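Local coordinates for protein particle-associated glycoside hydrolase (Acinetobacter phage Fri1, PDB 6C72) that acts as a trimeric phage tailspike depolymerase, probably a glycosidase, that degrades the capsular polysaccharide of Acinetobacter baumannii during virus entry, at residues W296-I302 against A330-V336; P506-K512 against V581-L587; K88-T93 against G125-P131; P342-P346 against G368-C372. All coordinates share one frame; numbering follows the deposited sequence.

How the interactions relate
Interactions 3, 1 and 4 follow one another along the beta-helical shaft, and interaction 2 belongs to the separate C-terminal domain. Interaction 3 pairs the first strands near one end of the shaft, its centre about 35 Å from that of interaction 1. Interactions 1 and 4 touch: Val336 CG2 lies 3.6 Å from Trp369 CH2, and Val336 also packs on Pro346, so the loops of interaction 4 rest on a strand of interaction 1. Interaction 2 is remote, about 50 Å between centres from interaction 4, but both touch the same second subunit. Zinc ions are bound in interactions 3 and 4, at His91 and Asp371.

Interaction 1. Residues W296-I302 against A330-V336; sequences WVYLFDI and AEPTVLV
Leu335 lies against both Asp301 and Tyr298 across the contact. Its CB meets Asp301 OD1 at 3.4 Å, and CG stays beside the same oxygen. With CG anti to the carbonyl carbon (chi1 -60°), the two methyls are directed at the tyrosine: CD1 comes 3.4 Å from Tyr298 CG, while CD2 sits over the ring, 4.0 Å from the Tyr298 centroid, in a CH-pi contact. Val297 CG1 covers the opposite face, leaving the phenol between two aliphatic groups. Glu331 OE1 approaches this ring obliquely; the oxygen accepts from Thr333 OG1 through its anti lone pair and forms a salt bridge with Arg362. At the start of the contact, Ala330 CB lies almost on the normal of the Trp296 six-membered ring, 3.3 Å from its centroid. Backbone bonds run through the whole contact, among them Glu331 N to Val297 O (2.9 Å) and Leu335 N to Phe300 O (2.8 Å). Thr333 O is gripped twice, by the N-H groups of Leu299 and Phe300, just after the inverse gamma turn centred on Pro332. On the other side Phe300 CD2 meets Val334 CG1, with Phe287 edge-to-face to the phenyl ring and Phe322 against Val334. Strands 300-302 and 333-336 run 9° from parallel, and 333-336 pairs in turn with 360-363, the in-register stacking of successive coils in a parallel beta-helix.

Interaction 2. Residues P506-K512 against V581-L587; sequences PLRSGCK and VDVFSAL
Val581 and Lys512 open an antiparallel strand pair inside the six-stranded sheet of the C-terminal domain, where 576-585 and 509-517 are neighbours. Val581 CA directs its hydrogen at Lys512 O. Next, Asp582 and Lys512 form a hydrogen-bonded pair: Asp582 N reaches Lys512 O at 2.8 Å, and Lys512 N returns to Asp582 O at 2.9 Å. Their side chains leave the same face, yet the charged ends find other partners, Lys580 and Thr488 for the aspartate and Glu531 for the lysine. Lys512 also packs on Lys512 of the third subunit, which brings this face close to the trimer interior. Val583 faces Cys511 in a non-hydrogen-bonded pair; its CG2 lies 4.0 Å from Cys511 SG, and its CG1 touches Ser509 CB and the ring of Pro506. Phe584 restores the hydrogen-bonded pattern opposite Gly510. Its N donates almost straight to Gly510 O (2.7 Å, 170° at the hydrogen), and Gly510 N closes the pair on Phe584 O. A chi1 of -56° sets the phenyl beside its own backbone N, and its edge meets Gly510 O, 3.2 Å from Phe584 CD1; Phe486 meets the same ring edge-to-face. Beyond Ser585 the strands part. A water joins Ala586 N to Arg508 O, 2.6 Å from that carbonyl oxygen. Finally Leu587 O is held by its own segment: Ser585 OG donates to it across 2.9 Å, from 40° above the carbonyl plane.

Interaction 3. Residues K88-T93 against G125-P131; sequences KVLHAT and GGVVQLP. With ZN (zinc ion), chain E; ZN (zinc ion), chain F.
His91, lying alongside Gln129, binds two zinc ions with one imidazole. ND1 of His91 is 2.4 Å from the first, which also carries a water, and NE2 is 2.0 Å from the second, which carries two. Gln129 CB sits over one ring face, 4.1 Å from the His91 centroid; CG, anti to the backbone N (chi1 179°), passes His91 ND1 and CE1, and the bend at chi2 (70°) then turns the amide aside. There Gln129 NE2 donates to Leu130 O at 3.0 Å and OE1 accepts from Arg148. The strands beneath are parallel and in register. Val127 N to Lys88 O, Leu90 N to Val127 O, Gln129 N to Leu90 O and Ala92 N to Gln129 O alternate direction; the last is nearly straight (2.9 Å, 176°). Leu90 and Val128 face away from the metals, under helix 110-122, which separates the two strands in sequence near the start of the beta-helix. The water on the first zinc donates to Gln129 O, 2.9 Å away, tying the metal to the strand backbone. If both sites are filled at once, the ring would probably carry no N-H and approach an imidazolate, though the longer ND1 bond suggests a weaker hold there.

Interaction 4. Residues P342-P346 against G368-C372; sequences PTGSP and GWKDC. With ZN (zinc ion), chain N.
Ser345 OG donates to Lys370 O (2.8 Å) and Lys370 NZ to Thr343 O (2.8 Å), two direct bonds running in opposite directions between loops that lead into adjacent shaft strands, 348-351 and 372-375. The serine bond comes from well above the carbonyl plane, 45° out of it, and the same OG is hydrogen-bonded to Asn347 N. The lysine chain starts extended and bends at chi3 (66°), which carries CE along the Gly344 backbone and delivers NZ to the Thr343 carbonyl. The ammonium also donates to Gly425 O of the second subunit, so it ties the loop to the trimer interface. Water adds a bridge: one molecule donates to Gly344 O and Gly368 O and accepts from Lys370 N, 2.8 Å from the last. A second water lies between Ser345 OG and Asp371 OD2, 2.8 Å from the carboxylate oxygen. The main apolar contact is Pro346 CG on Trp369 CD1, 3.6 Å apart, the two side chains crossing at about a right angle; the indole also carries Cys372 CB over one face. Metal binding falls to Asp371. Its OD2 is 2.4 Å from a zinc ion whose five other ligands are waters in a roughly octahedral array, while OD1 stays back at 3.3 Å from the metal. One of those waters donates to OD1, 2.9 Å away, which helps hold the carboxylate in place. With a single protein ligand in this chain, linked through a water to Ser345, the zinc is probably held weakly, while the direct loop-to-loop bonds do not use the metal-binding carboxylate.

Interaction 1. Residues W296-I302 against A330-V336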
# COMPACT_ATOMS: atom_id res chain seq x y z
N TRP A 296 -12.56 10.39 30.68
CA TRP A 296 -12.91 9.52 29.56
C TRP A 296 -12.28 8.13 29.77
O TRP A 296 -11.59 7.87 30.76
CB TRP A 296 -12.48 10.15 28.23
CG TRP A 296 -11.09 10.74 28.26
CD1 TRP A 296 -10.73 12.00 28.65
CD2 TRP A 296 -9.87 10.05 27.95
NE1 TRP A 296 -9.36 12.15 28.56
CE2 TRP A 296 -8.81 10.96 28.14
CE3 TRP A 296 -9.58 8.75 27.51
CZ2 TRP A 296 -7.48 10.63 27.90
CZ3 TRP A 296 -8.26 8.42 27.28
CH2 TRP A 296 -7.22 9.35 27.48
N VAL A 297 -12.53 7.23 28.82
CA VAL A 297 -12.16 5.82 29.00
C VAL A 297 -10.92 5.47 28.18
O VAL A 297 -9.88 5.11 28.74
CB VAL A 297 -13.34 4.90 28.64
CG1 VAL A 297 -13.00 3.44 28.98
CG2 VAL A 297 -14.62 5.37 29.35
N TYR A 298 -11.03 5.55 26.86
CA TYR A 298 -9.90 5.30 25.97
C TYR A 298 -9.79 6.41 24.94
O TYR A 298 -10.65 7.29 24.84
CB TYR A 298 -10.02 3.96 25.24
CG TYR A 298 -10.32 2.75 26.11
CD1 TYR A 298 -9.48 2.40 27.16
CD2 TYR A 298 -11.41 1.92 25.83
CE1 TYR A 298 -9.73 1.29 27.94
CE2 TYR A 298 -11.67 0.79 26.60
CZ TYR A 298 -10.82 0.49 27.65
OH TYR A 298 -11.05 -0.62 28.43
N LEU A 299 -8.73 6.35 24.15
CA LEU A 299 -8.53 7.33 23.09
C LEU A 299 -9.25 6.92 21.81
O LEU A 299 -10.14 7.63 21.33
CB LEU A 299 -7.03 7.54 22.86
CG LEU A 299 -6.59 8.53 21.79
CD1 LEU A 299 -7.23 9.92 21.98
CD2 LEU A 299 -5.07 8.64 21.84
N PHE A 300 -8.89 5.77 21.25
CA PHE A 300 -9.46 5.27 20.01
C PHE A 300 -9.66 3.77 20.19
O PHE A 300 -8.74 3.07 20.62
CB PHE A 300 -8.55 5.57 18.82
CG PHE A 300 -9.00 4.96 17.53
CD1 PHE A 300 -9.88 5.62 16.71
CD2 PHE A 300 -8.56 3.71 17.15
CE1 PHE A 300 -10.30 5.05 15.53
CE2 PHE A 300 -8.98 3.13 15.98
CZ PHE A 300 -9.84 3.80 15.17
N ASP A 301 -10.87 3.27 19.92
CA ASP A 301 -11.24 1.93 20.37
C ASP A 301 -11.78 1.11 19.21
O ASP A 301 -12.88 1.35 18.73
CB ASP A 301 -12.27 2.03 21.50
CG ASP A 301 -12.36 0.75 22.33
OD1 ASP A 301 -11.49 -0.14 22.20
OD2 ASP A 301 -13.31 0.64 23.14
N ILE A 302 -11.00 0.11 18.77
CA ILE A 302 -11.53 -0.95 17.92
C ILE A 302 -11.92 -2.08 18.86
O ILE A 302 -11.07 -2.86 19.30
CB ILE A 302 -10.52 -1.42 16.88
CG1 ILE A 302 -10.14 -0.28 15.94
CG2 ILE A 302 -11.08 -2.60 16.11
CD1 ILE A 302 -9.09 -0.67 14.92
N ALA A 330 -8.63 7.60 33.02
CA ALA A 330 -8.49 7.36 31.59
C ALA A 330 -7.27 6.49 31.28
O ALA A 330 -6.24 6.59 31.94
CB ALA A 330 -8.38 8.68 30.84
N GLU A 331 -7.42 5.65 30.27
CA GLU A 331 -6.32 4.88 29.70
C GLU A 331 -6.06 5.40 28.29
O GLU A 331 -6.92 5.25 27.41
CB GLU A 331 -6.63 3.38 29.66
CG GLU A 331 -5.47 2.55 29.17
CD GLU A 331 -5.80 1.06 29.08
OE1 GLU A 331 -6.31 0.61 28.03
OE2 GLU A 331 -5.54 0.35 30.08
N PRO A 332 -4.90 6.02 28.03
CA PRO A 332 -4.67 6.73 26.77
C PRO A 332 -4.28 5.83 25.60
O PRO A 332 -3.26 6.03 24.93
CB PRO A 332 -3.52 7.69 27.15
CG PRO A 332 -2.76 6.92 28.17
CD PRO A 332 -3.77 6.14 28.96
N THR A 333 -5.11 4.83 25.34
CA THR A 333 -4.75 3.76 24.42
C THR A 333 -5.56 3.82 23.13
O THR A 333 -6.65 4.39 23.08
CB THR A 333 -4.90 2.39 25.08
OG1 THR A 333 -6.13 2.36 25.81
CG2 THR A 333 -3.74 2.12 26.03
N VAL A 334 -4.94 3.28 22.09
CA VAL A 334 -5.52 3.02 20.79
C VAL A 334 -5.63 1.50 20.70
O VAL A 334 -4.61 0.81 20.53
CB VAL A 334 -4.65 3.61 19.67
CG1 VAL A 334 -5.26 3.41 18.30
CG2 VAL A 334 -4.36 5.08 19.96
N LEU A 335 -6.83 0.98 20.91
CA LEU A 335 -7.03 -0.45 21.10
C LEU A 335 -7.35 -1.12 19.78
O LEU A 335 -8.13 -0.61 18.97
CB LEU A 335 -8.18 -0.72 22.08
CG LEU A 335 -8.13 -0.20 23.51
CD1 LEU A 335 -8.61 1.25 23.54
CD2 LEU A 335 -8.96 -1.07 24.45
N VAL A 336 -6.75 -2.29 19.56
CA VAL A 336 -7.11 -3.16 18.45
C VAL A 336 -7.57 -4.49 19.03
O VAL A 336 -6.80 -5.17 19.71
CB VAL A 336 -5.93 -3.36 17.48
CG1 VAL A 336 -6.32 -4.38 16.40
CG2 VAL A 336 -5.53 -2.04 16.87

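Interaction 2. Residues P506-K512 against V581-L587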
# COMPACT_ATOMS: atom_id res chain seq x y z
N PRO A 506 28.40 -46.63 2.18
CA PRO A 506 28.37 -46.69 0.71
C PRO A 506 29.73 -47.10 0.16
O PRO A 506 30.75 -47.11 0.85
CB PRO A 506 28.02 -45.24 0.32
CG PRO A 506 28.54 -44.43 1.43
CD PRO A 506 28.40 -45.25 2.68
N LEU A 507 29.73 -47.42 -1.13
CA LEU A 507 30.97 -47.67 -1.84
C LEU A 507 31.71 -46.36 -2.09
O LEU A 507 31.20 -45.27 -1.78
CB LEU A 507 30.70 -48.39 -3.16
CG LEU A 507 30.26 -49.85 -3.03
CD1 LEU A 507 29.67 -50.34 -4.34
CD2 LEU A 507 31.46 -50.69 -2.62
N ARG A 508 32.92 -46.47 -2.64
CA ARG A 508 33.69 -45.30 -3.10
C ARG A 508 33.76 -44.22 -2.03
O ARG A 508 33.54 -43.04 -2.30
CB ARG A 508 33.10 -44.72 -4.38
CG ARG A 508 32.75 -45.73 -5.45
CD ARG A 508 32.21 -44.99 -6.65
NE ARG A 508 31.78 -45.86 -7.74
CZ ARG A 508 31.34 -45.41 -8.91
NH1 ARG A 508 31.29 -44.10 -9.14
NH2 ARG A 508 30.96 -46.27 -9.85
N SER A 509 34.02 -44.62 -0.79
CA SER A 509 33.95 -43.65 0.29
C SER A 509 34.79 -44.15 1.45
O SER A 509 35.06 -45.34 1.56
CB SER A 509 32.50 -43.39 0.76
OG SER A 509 31.90 -44.54 1.33
N GLY A 510 35.25 -43.21 2.26
CA GLY A 510 35.85 -43.51 3.55
C GLY A 510 34.90 -43.03 4.64
O GLY A 510 34.33 -41.94 4.54
N CYS A 511 34.73 -43.84 5.67
CA CYS A 511 33.78 -43.54 6.72
C CYS A 511 34.42 -43.73 8.08
O CYS A 511 35.24 -44.63 8.27
CB CYS A 511 32.55 -44.42 6.62
SG CYS A 511 31.77 -44.33 4.99
N LYS A 512 34.09 -42.83 9.00
CA LYS A 512 34.45 -42.96 10.40
C LYS A 512 33.16 -42.96 11.22
O LYS A 512 32.37 -42.01 11.14
CB LYS A 512 35.39 -41.83 10.82
CG LYS A 512 35.87 -41.92 12.25
CD LYS A 512 36.55 -40.65 12.64
CE LYS A 512 36.92 -40.65 14.10
NZ LYS A 512 37.58 -39.34 14.46
N VAL A 581 28.24 -40.90 12.09
CA VAL A 581 28.96 -41.33 10.90
C VAL A 581 29.47 -40.12 10.14
O VAL A 581 28.72 -39.18 9.87
CB VAL A 581 28.07 -42.19 9.98
CG1 VAL A 581 28.96 -42.87 8.96
CG2 VAL A 581 27.31 -43.21 10.78
N ASP A 582 30.75 -40.15 9.78
CA ASP A 582 31.38 -39.18 8.89
C ASP A 582 31.71 -39.89 7.58
O ASP A 582 32.42 -40.90 7.59
CB ASP A 582 32.66 -38.59 9.50
CG ASP A 582 32.44 -38.00 10.89
OD1 ASP A 582 31.31 -37.57 11.21
OD2 ASP A 582 33.42 -37.94 11.66
N VAL A 583 31.20 -39.38 6.47
CA VAL A 583 31.40 -39.99 5.16
C VAL A 583 32.21 -39.03 4.30
O VAL A 583 31.83 -37.86 4.13
CB VAL A 583 30.07 -40.36 4.47
CG1 VAL A 583 30.33 -41.03 3.13
CG2 VAL A 583 29.21 -41.24 5.36
N PHE A 584 33.31 -39.53 3.75
CA PHE A 584 34.15 -38.83 2.79
C PHE A 584 33.89 -39.46 1.43
O PHE A 584 34.07 -40.68 1.28
CB PHE A 584 35.63 -38.96 3.15
CG PHE A 584 35.98 -38.49 4.54
CD1 PHE A 584 35.63 -39.24 5.65
CD2 PHE A 584 36.67 -37.30 4.74
CE1 PHE A 584 35.95 -38.81 6.92
CE2 PHE A 584 37.00 -36.87 6.01
CZ PHE A 584 36.63 -37.63 7.11
N SER A 585 33.50 -38.67 0.43
CA SER A 585 33.22 -39.25 -0.87
C SER A 585 33.53 -38.23 -1.96
O SER A 585 33.70 -37.04 -1.69
CB SER A 585 31.77 -39.72 -0.98
OG SER A 585 30.90 -38.61 -0.98
N ALA A 586 33.57 -38.71 -3.20
CA ALA A 586 33.79 -37.84 -4.35
C ALA A 586 32.50 -37.40 -5.03
O ALA A 586 32.53 -36.52 -5.89
CB ALA A 586 34.68 -38.53 -5.38
N LEU A 587 31.38 -38.03 -4.69
CA LEU A 587 30.10 -37.75 -5.31
C LEU A 587 29.03 -37.78 -4.24
O LEU A 587 29.15 -38.51 -3.25
CB LEU A 587 29.72 -38.76 -6.40
CG LEU A 587 30.46 -38.70 -7.73
CD1 LEU A 587 30.01 -39.89 -8.58
CD2 LEU A 587 30.22 -37.36 -8.44
O HOH W 1 32.69 -41.31 -4.09

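Interaction 3. Residues K88-T93 against G125-P131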
# COMPACT_ATOMS: atom_id res chain seq x y z
N LYS A 88 -29.12 19.43 -7.53
CA LYS A 88 -29.17 18.39 -6.50
C LYS A 88 -28.70 18.89 -5.13
O LYS A 88 -28.11 18.14 -4.35
CB LYS A 88 -28.36 17.16 -6.91
CG LYS A 88 -28.82 16.52 -8.22
CD LYS A 88 -27.85 15.43 -8.68
CE LYS A 88 -27.75 14.30 -7.65
NZ LYS A 88 -26.82 13.23 -8.10
N VAL A 89 -28.98 20.15 -4.81
CA VAL A 89 -28.64 20.74 -3.52
C VAL A 89 -29.91 21.38 -2.95
O VAL A 89 -30.50 22.25 -3.59
CB VAL A 89 -27.52 21.79 -3.61
CG1 VAL A 89 -27.22 22.38 -2.23
CG2 VAL A 89 -26.25 21.19 -4.20
N LEU A 90 -30.34 20.92 -1.79
CA LEU A 90 -31.44 21.52 -1.06
C LEU A 90 -30.89 22.25 0.16
O LEU A 90 -30.24 21.63 1.01
CB LEU A 90 -32.45 20.46 -0.65
CG LEU A 90 -33.51 20.90 0.36
CD1 LEU A 90 -34.39 22.02 -0.18
CD2 LEU A 90 -34.34 19.69 0.71
N HIS A 91 -31.14 23.55 0.25
CA HIS A 91 -30.78 24.30 1.45
C HIS A 91 -31.86 24.06 2.50
O HIS A 91 -33.05 24.28 2.23
CB HIS A 91 -30.64 25.79 1.14
CG HIS A 91 -29.46 26.11 0.27
ND1 HIS A 91 -28.35 26.78 0.74
CD2 HIS A 91 -29.22 25.85 -1.04
CE1 HIS A 91 -27.47 26.90 -0.23
NE2 HIS A 91 -27.97 26.34 -1.32
N ALA A 92 -31.47 23.58 3.68
CA ALA A 92 -32.44 23.30 4.72
C ALA A 92 -33.24 24.55 5.09
O ALA A 92 -34.40 24.44 5.52
CB ALA A 92 -31.75 22.72 5.95
N THR A 93 -32.65 25.74 4.92
CA THR A 93 -33.42 26.95 5.15
C THR A 93 -34.65 27.02 4.24
O THR A 93 -35.64 27.67 4.58
CB THR A 93 -32.55 28.19 4.93
OG1 THR A 93 -31.92 28.10 3.65
CG2 THR A 93 -31.50 28.32 6.03
N GLY A 125 -31.30 11.78 -4.48
CA GLY A 125 -30.16 12.06 -3.64
C GLY A 125 -29.49 13.37 -4.00
O GLY A 125 -29.91 14.13 -4.88
N GLY A 126 -28.40 13.63 -3.29
CA GLY A 126 -27.70 14.88 -3.45
C GLY A 126 -27.20 15.42 -2.12
O GLY A 126 -26.68 14.68 -1.28
N VAL A 127 -27.38 16.72 -1.92
CA VAL A 127 -26.82 17.39 -0.75
C VAL A 127 -27.92 18.18 -0.06
O VAL A 127 -28.68 18.91 -0.71
CB VAL A 127 -25.65 18.31 -1.14
CG1 VAL A 127 -25.22 19.14 0.05
CG2 VAL A 127 -24.48 17.48 -1.67
N VAL A 128 -27.99 18.04 1.26
CA VAL A 128 -28.74 18.95 2.12
C VAL A 128 -27.72 19.92 2.71
O VAL A 128 -26.84 19.51 3.49
CB VAL A 128 -29.52 18.22 3.21
CG1 VAL A 128 -30.05 19.25 4.20
CG2 VAL A 128 -30.65 17.40 2.60
N GLN A 129 -27.82 21.18 2.30
CA GLN A 129 -26.91 22.23 2.76
C GLN A 129 -27.44 22.82 4.06
O GLN A 129 -28.62 23.19 4.14
CB GLN A 129 -26.78 23.32 1.69
CG GLN A 129 -25.87 24.46 2.08
CD GLN A 129 -24.40 24.06 2.13
OE1 GLN A 129 -23.88 23.43 1.20
NE2 GLN A 129 -23.73 24.40 3.23
N LEU A 130 -26.62 22.85 5.05
CA LEU A 130 -26.97 23.54 6.28
C LEU A 130 -26.35 24.93 6.29
O LEU A 130 -25.28 25.13 5.73
CB LEU A 130 -26.49 22.79 7.52
CG LEU A 130 -27.06 21.38 7.67
CD1 LEU A 130 -26.57 20.72 8.94
CD2 LEU A 130 -28.59 21.42 7.60
N PRO A 131 -27.00 25.92 6.87
CA PRO A 131 -26.39 27.25 6.98
C PRO A 131 -25.44 27.29 8.17
O PRO A 131 -25.28 26.33 8.90
CB PRO A 131 -27.60 28.16 7.22
CG PRO A 131 -28.50 27.30 8.04
CD PRO A 131 -28.34 25.88 7.50
ZN ZN E . -28.35 27.79 2.90
ZN ZN F . -26.56 26.39 -2.79
O HOH W 2 -29.42 25.93 4.33
O HOH W 3 -26.64 28.16 -3.45
O HOH W 4 -24.52 25.27 -1.97

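Interaction 4. Residues P342-P346 against G368-C372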
# COMPACT_ATOMS: atom_id res chain seq x y z
N PRO A 342 -12.75 -12.82 9.50
CA PRO A 342 -12.72 -13.94 8.54
C PRO A 342 -11.35 -14.58 8.36
O PRO A 342 -11.27 -15.79 8.14
CB PRO A 342 -13.22 -13.31 7.24
CG PRO A 342 -12.96 -11.81 7.42
CD PRO A 342 -13.17 -11.56 8.88
N THR A 343 -10.27 -13.80 8.42
CA THR A 343 -8.95 -14.39 8.23
C THR A 343 -8.17 -14.57 9.52
O THR A 343 -7.12 -15.22 9.51
CB THR A 343 -8.10 -13.55 7.27
OG1 THR A 343 -7.69 -12.35 7.93
CG2 THR A 343 -8.87 -13.23 5.99
N GLY A 344 -8.67 -14.08 10.64
CA GLY A 344 -7.92 -14.18 11.87
C GLY A 344 -6.97 -13.03 12.13
O GLY A 344 -6.38 -12.96 13.21
N SER A 345 -6.82 -12.11 11.16
CA SER A 345 -6.08 -10.88 11.35
C SER A 345 -7.04 -9.70 11.30
O SER A 345 -7.98 -9.70 10.50
CB SER A 345 -5.00 -10.71 10.28
OG SER A 345 -4.40 -9.43 10.33
N PRO A 346 -6.90 -8.72 12.19
CA PRO A 346 -7.70 -7.50 12.05
C PRO A 346 -7.25 -6.64 10.88
O PRO A 346 -8.00 -5.74 10.46
CB PRO A 346 -7.49 -6.79 13.39
CG PRO A 346 -6.08 -7.20 13.79
CD PRO A 346 -5.92 -8.62 13.29
N GLY A 368 -4.45 -13.51 20.12
CA GLY A 368 -3.24 -13.04 19.45
C GLY A 368 -3.50 -12.08 18.30
O GLY A 368 -4.46 -12.25 17.55
N TRP A 369 -2.62 -11.09 18.13
CA TRP A 369 -2.73 -10.09 17.07
C TRP A 369 -1.85 -10.54 15.90
O TRP A 369 -0.62 -10.49 16.00
CB TRP A 369 -2.33 -8.72 17.60
CG TRP A 369 -2.50 -7.55 16.63
CD1 TRP A 369 -2.81 -7.61 15.30
CD2 TRP A 369 -2.35 -6.16 16.94
NE1 TRP A 369 -2.87 -6.34 14.77
CE2 TRP A 369 -2.59 -5.43 15.76
CE3 TRP A 369 -2.04 -5.45 18.11
CZ2 TRP A 369 -2.52 -4.04 15.71
CZ3 TRP A 369 -1.97 -4.07 18.06
CH2 TRP A 369 -2.21 -3.38 16.87
N LYS A 370 -2.47 -11.01 14.83
CA LYS A 370 -1.76 -11.48 13.65
C LYS A 370 -1.58 -10.34 12.66
O LYS A 370 -2.52 -9.58 12.39
CB LYS A 370 -2.50 -12.66 13.00
CG LYS A 370 -1.82 -13.20 11.72
CD LYS A 370 -2.37 -14.58 11.20
CE LYS A 370 -3.83 -14.47 10.69
NZ LYS A 370 -4.37 -15.71 10.04
N ASP A 371 -0.35 -10.20 12.14
CA ASP A 371 0.02 -9.21 11.12
C ASP A 371 -0.27 -7.77 11.57
O ASP A 371 -0.92 -6.99 10.88
CB ASP A 371 -0.67 -9.50 9.78
CG ASP A 371 0.08 -8.87 8.60
OD1 ASP A 371 1.31 -8.62 8.73
OD2 ASP A 371 -0.57 -8.55 7.58
N CYS A 372 0.29 -7.42 12.73
CA CYS A 372 0.27 -6.04 13.21
C CYS A 372 1.26 -5.17 12.42
O CYS A 372 2.44 -5.52 12.30
CB CYS A 372 0.62 -6.04 14.70
SG CYS A 372 1.10 -4.46 15.39
ZN ZN N . 0.61 -8.27 5.53
O HOH W 5 -5.28 -11.41 15.00
O HOH W 6 -3.34 -8.73 7.61
O HOH W 7 2.59 -7.71 6.24
O HOH W 8 -0.16 -6.59 6.20
O HOH W 9 -1.41 -8.13 5.24
O HOH W 10 1.61 -7.43 3.92
O HOH W 11 1.73 -10.24 4.55